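YaeO (Vibrio cholerae serotype O1, PDB 6JIE) inhibits Rho-dependent transcription termination by dissociating the Rho hexamer, and resembles the RNA chaperone Hfq in structure. Local coordinates at residues 10-13 / 14-18; 48-52 / 53-57. All blocks are in the same frame, centred on the assembly; numbering follows the deposited sequence.

Interaction 1 (10-13 / 14-18)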
# COMPACT_ATOMS: atom_id res chain seq x y z
N ILE A 10 -14.22 -2.71 -7.49
CA ILE A 10 -13.13 -3.69 -7.42
C ILE A 10 -12.13 -3.44 -8.54
O ILE A 10 -10.92 -3.38 -8.31
CB ILE A 10 -13.70 -5.12 -7.50
CG1 ILE A 10 -14.63 -5.37 -6.32
CG2 ILE A 10 -12.57 -6.14 -7.53
CD1 ILE A 10 -13.95 -5.25 -4.99
N GLU A 11 -12.63 -3.29 -9.77
CA GLU A 11 -11.77 -3.01 -10.91
C GLU A 11 -11.01 -1.71 -10.70
O GLU A 11 -9.80 -1.63 -10.97
CB GLU A 11 -12.61 -2.94 -12.18
CG GLU A 11 -11.87 -2.45 -13.41
CD GLU A 11 -12.72 -2.47 -14.66
OE1 GLU A 11 -13.77 -1.77 -14.70
OE2 GLU A 11 -12.36 -3.19 -15.62
N LEU A 12 -11.69 -0.67 -10.20
CA LEU A 12 -11.04 0.61 -9.99
C LEU A 12 -9.96 0.54 -8.91
O LEU A 12 -8.89 1.14 -9.07
CB LEU A 12 -12.09 1.67 -9.65
CG LEU A 12 -11.62 3.09 -9.35
CD1 LEU A 12 -12.66 4.06 -9.86
CD2 LEU A 12 -11.41 3.30 -7.86
N ALA A 13 -10.22 -0.18 -7.81
CA ALA A 13 -9.19 -0.36 -6.79
C ALA A 13 -7.95 -1.02 -7.35
O ALA A 13 -6.82 -0.65 -7.01
CB ALA A 13 -9.74 -1.19 -5.62
N CYS A 14 -8.13 -2.02 -8.21
CA CYS A 14 -6.98 -2.66 -8.85
C CYS A 14 -6.30 -1.73 -9.85
O CYS A 14 -5.07 -1.71 -9.95
CB CYS A 14 -7.43 -3.95 -9.53
SG CYS A 14 -7.99 -5.19 -8.36
N LEU A 15 -7.09 -0.96 -10.63
CA LEU A 15 -6.51 -0.08 -11.64
C LEU A 15 -5.51 0.88 -11.01
O LEU A 15 -4.43 1.12 -11.55
CB LEU A 15 -7.62 0.70 -12.35
CG LEU A 15 -7.20 1.67 -13.45
CD1 LEU A 15 -6.62 0.88 -14.61
CD2 LEU A 15 -8.40 2.52 -13.88
N PHE A 16 -5.86 1.44 -9.85
CA PHE A 16 -5.02 2.41 -9.16
C PHE A 16 -4.18 1.80 -8.05
O PHE A 16 -3.51 2.53 -7.31
CB PHE A 16 -5.90 3.53 -8.59
CG PHE A 16 -6.68 4.30 -9.64
CD1 PHE A 16 -6.04 4.78 -10.77
CD2 PHE A 16 -8.03 4.54 -9.50
CE1 PHE A 16 -6.73 5.52 -11.75
CE2 PHE A 16 -8.74 5.27 -10.48
CZ PHE A 16 -8.07 5.74 -11.60
N HIS A 17 -4.19 0.48 -7.90
CA HIS A 17 -3.46 -0.22 -6.82
C HIS A 17 -3.72 0.42 -5.47
O HIS A 17 -2.81 0.81 -4.74
CB HIS A 17 -1.97 -0.28 -7.12
CG HIS A 17 -1.64 -1.11 -8.32
ND1 HIS A 17 -2.17 -2.37 -8.50
CD2 HIS A 17 -0.87 -0.86 -9.40
CE1 HIS A 17 -1.72 -2.87 -9.64
NE2 HIS A 17 -0.93 -1.98 -10.20
N LEU A 18 -4.99 0.51 -5.14
CA LEU A 18 -5.35 1.20 -3.92
C LEU A 18 -5.12 0.32 -2.70
O LEU A 18 -5.40 -0.88 -2.75
CB LEU A 18 -6.82 1.62 -3.96
CG LEU A 18 -7.20 2.66 -5.01
CD1 LEU A 18 -8.66 3.05 -4.83
CD2 LEU A 18 -6.30 3.88 -4.90
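Ala13 and Leu18 meet where the helix 9-15 ends in a Schellman motif, a local C-terminal cap that turns the chain into strand 19-24. The last helical turns are held by Cys14 N to Ile10 O, Leu15 N to Glu11 O and Phe16 N to Leu12 O. The pattern then changes: Leu18 N reaches back to Ala13 O at 2.9 Å, nearly straight at 171° and in the carbonyl plane, while His17 N closes the inner turn on Cys14 O at 3.1 Å. His17, with its positive phi of 48°, is the C-prime residue that makes this reversal possible.

Apolar side chains pack along one side of the cap. Leu12 swings CG away from its own backbone N (chi1 178°), which brings CG within 3.8 Å of Phe16 CE2, while its CD2 lies 4.1 Å from Leu18 CD1. Ala13 is small enough to leave Leu18 CB room beside it, CB to CB 4.4 Å, and it also packs on Ala34 and Met66. Cys14 O lies against one face of the His17 ring, toward its rim; ND1 bonds Ala34 O, and the ring stacks on Tyr7 of the second subunit.

Leu18 lays its CB and CG beside Ala13 O. The carbonyls of Ile10 to Cys14 are thus taken by backbone N-H groups of the turn, and Leu15 O by Ser5 OG of the second subunit.

Interaction 2 (48-52 / 53-57); sequences ALRGE and EETWL. With MG (magnesium ion), chain D.
Leu49 and Trp56 form a hydrogen-bonded pair of an antiparallel beta hairpin, strands 45-50 and 55-59. Leu49 N gives a straight bond to Trp56 O (2.9 Å, 169°), and Trp56 N returns one to Leu49 O. On the same face, Leu49 CD2 touches Trp56 CE3 at 3.9 Å, the two side chains slanting past each other.

Trp56 CG sits beside its own backbone N (chi1 -56°), which sends the indole back over the turn until CZ3 comes 3.4 Å from Gly51 CA. Gly51 has no side chain, and the indole lies directly against its CA; its N also bonds Glu54 O. The other indole contacts include Glu54 CG over one face, toward the rim, and Tyr30 edge-to-face.

On the reverse face Ala48 CB packs on Leu57 CD2, and Arg50 runs alongside Thr55, with Arg50 NE bonded to Tyr7 OH of the second subunit. A water joins Gly51 O to Thr55 OG1.

At the turn, Glu52 O bonds His74 NE2 of the second subunit. The side chain of Glu52 is extended, and its carboxylate binds a magnesium ion: OE2 binds the metal at 2.1 Å, while OE1 accepts a hydrogen bond of 3.1 Å from a water that is itself a magnesium ligand.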
# COMPACT_ATOMS: atom_id res chain seq x y z
N ALA A 48 -6.90 -10.15 -6.50
CA ALA A 48 -5.59 -10.47 -5.95
C ALA A 48 -5.21 -9.34 -5.01
O ALA A 48 -5.12 -8.19 -5.43
CB ALA A 48 -4.54 -10.63 -7.06
N LEU A 49 -5.02 -9.67 -3.74
CA LEU A 49 -4.73 -8.68 -2.71
C LEU A 49 -3.34 -8.96 -2.17
O LEU A 49 -3.10 -10.02 -1.59
CB LEU A 49 -5.77 -8.73 -1.58
CG LEU A 49 -5.59 -7.69 -0.48
CD1 LEU A 49 -5.96 -6.32 -1.01
CD2 LEU A 49 -6.44 -8.05 0.72
N ARG A 50 -2.43 -8.02 -2.36
CA ARG A 50 -1.05 -8.18 -1.88
C ARG A 50 -0.99 -7.70 -0.44
O ARG A 50 -1.01 -6.50 -0.17
CB ARG A 50 -0.08 -7.42 -2.77
CG ARG A 50 -0.07 -7.88 -4.21
CD ARG A 50 1.25 -7.55 -4.90
NE ARG A 50 1.10 -7.58 -6.36
CZ ARG A 50 1.09 -8.69 -7.08
NH1 ARG A 50 1.23 -9.87 -6.50
NH2 ARG A 50 0.94 -8.62 -8.40
N GLY A 51 -0.94 -8.65 0.49
CA GLY A 51 -0.84 -8.32 1.90
C GLY A 51 0.59 -8.15 2.36
O GLY A 51 1.55 -8.17 1.57
N GLU A 52 0.74 -8.01 3.68
CA GLU A 52 2.05 -7.71 4.25
C GLU A 52 3.04 -8.81 3.94
O GLU A 52 4.17 -8.54 3.54
CB GLU A 52 1.95 -7.50 5.75
CG GLU A 52 3.30 -7.11 6.35
CD GLU A 52 3.23 -6.74 7.82
OE1 GLU A 52 2.19 -7.01 8.46
OE2 GLU A 52 4.23 -6.19 8.33
N GLU A 53 2.61 -10.07 4.06
CA GLU A 53 3.50 -11.21 3.94
C GLU A 53 3.20 -12.12 2.77
O GLU A 53 4.07 -12.91 2.40
CB GLU A 53 3.48 -12.04 5.23
CG GLU A 53 3.97 -11.29 6.45
CD GLU A 53 3.65 -12.00 7.74
OE1 GLU A 53 2.45 -12.21 8.03
OE2 GLU A 53 4.60 -12.36 8.47
N GLU A 54 2.02 -12.01 2.17
CA GLU A 54 1.60 -12.92 1.11
C GLU A 54 0.51 -12.24 0.28
O GLU A 54 -0.08 -11.23 0.68
CB GLU A 54 1.09 -14.24 1.67
CG GLU A 54 -0.12 -14.06 2.56
CD GLU A 54 -0.53 -15.35 3.26
OE1 GLU A 54 -0.70 -16.38 2.57
OE2 GLU A 54 -0.68 -15.32 4.50
N THR A 55 0.23 -12.85 -0.87
CA THR A 55 -0.83 -12.41 -1.76
C THR A 55 -1.95 -13.43 -1.73
O THR A 55 -1.70 -14.64 -1.82
CB THR A 55 -0.30 -12.24 -3.19
OG1 THR A 55 0.71 -11.22 -3.20
CG2 THR A 55 -1.42 -11.82 -4.12
N TRP A 56 -3.18 -12.95 -1.59
CA TRP A 56 -4.37 -13.79 -1.54
C TRP A 56 -5.20 -13.60 -2.80
O TRP A 56 -5.30 -12.49 -3.33
CB TRP A 56 -5.24 -13.45 -0.31
CG TRP A 56 -4.53 -13.53 1.03
CD1 TRP A 56 -4.22 -14.67 1.73
CD2 TRP A 56 -4.09 -12.43 1.83
NE1 TRP A 56 -3.61 -14.33 2.92
CE2 TRP A 56 -3.51 -12.96 2.99
CE3 TRP A 56 -4.13 -11.04 1.66
CZ2 TRP A 56 -2.97 -12.16 3.99
CZ3 TRP A 56 -3.59 -10.24 2.66
CH2 TRP A 56 -3.01 -10.80 3.81
N LEU A 57 -5.80 -14.69 -3.28
CA LEU A 57 -6.85 -14.62 -4.29
C LEU A 57 -8.17 -14.83 -3.57
O LEU A 57 -8.51 -15.96 -3.19
CB LEU A 57 -6.68 -15.67 -5.38
CG LEU A 57 -5.42 -15.55 -6.24
CD1 LEU A 57 -5.46 -16.57 -7.35
CD2 LEU A 57 -5.29 -14.14 -6.78
MG MG D . 4.84 -5.94 10.37
O HOH W 1 2.08 -9.33 -1.01
O HOH W 2 3.44 -7.34 11.23
O HOH W 3 3.43 -4.29 10.09

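In the fold
Interactions 1 and 2 follow one another along the chain, their centres 14 Å apart. Interaction 1 is the more buried, five of nine residues against three of ten; interaction 2 runs from buried Ala48 and Leu49 toward an exposed turn. The 10-18 cap sits on strands 33-39 and 63-68, whereas the 48-57 hairpin belongs to the sheet that includes strand 33-39, so that strand is common ground. Interaction 1 is mainly backbone capping with apolar side chains packed beside it; the hairpin pairs two strands of that sheet but ends in acidic residues and a hydrated magnesium ion. Glu52 packs on Phe16 of the second subunit, so one chain's hairpin turn meets the other's helix-cap region.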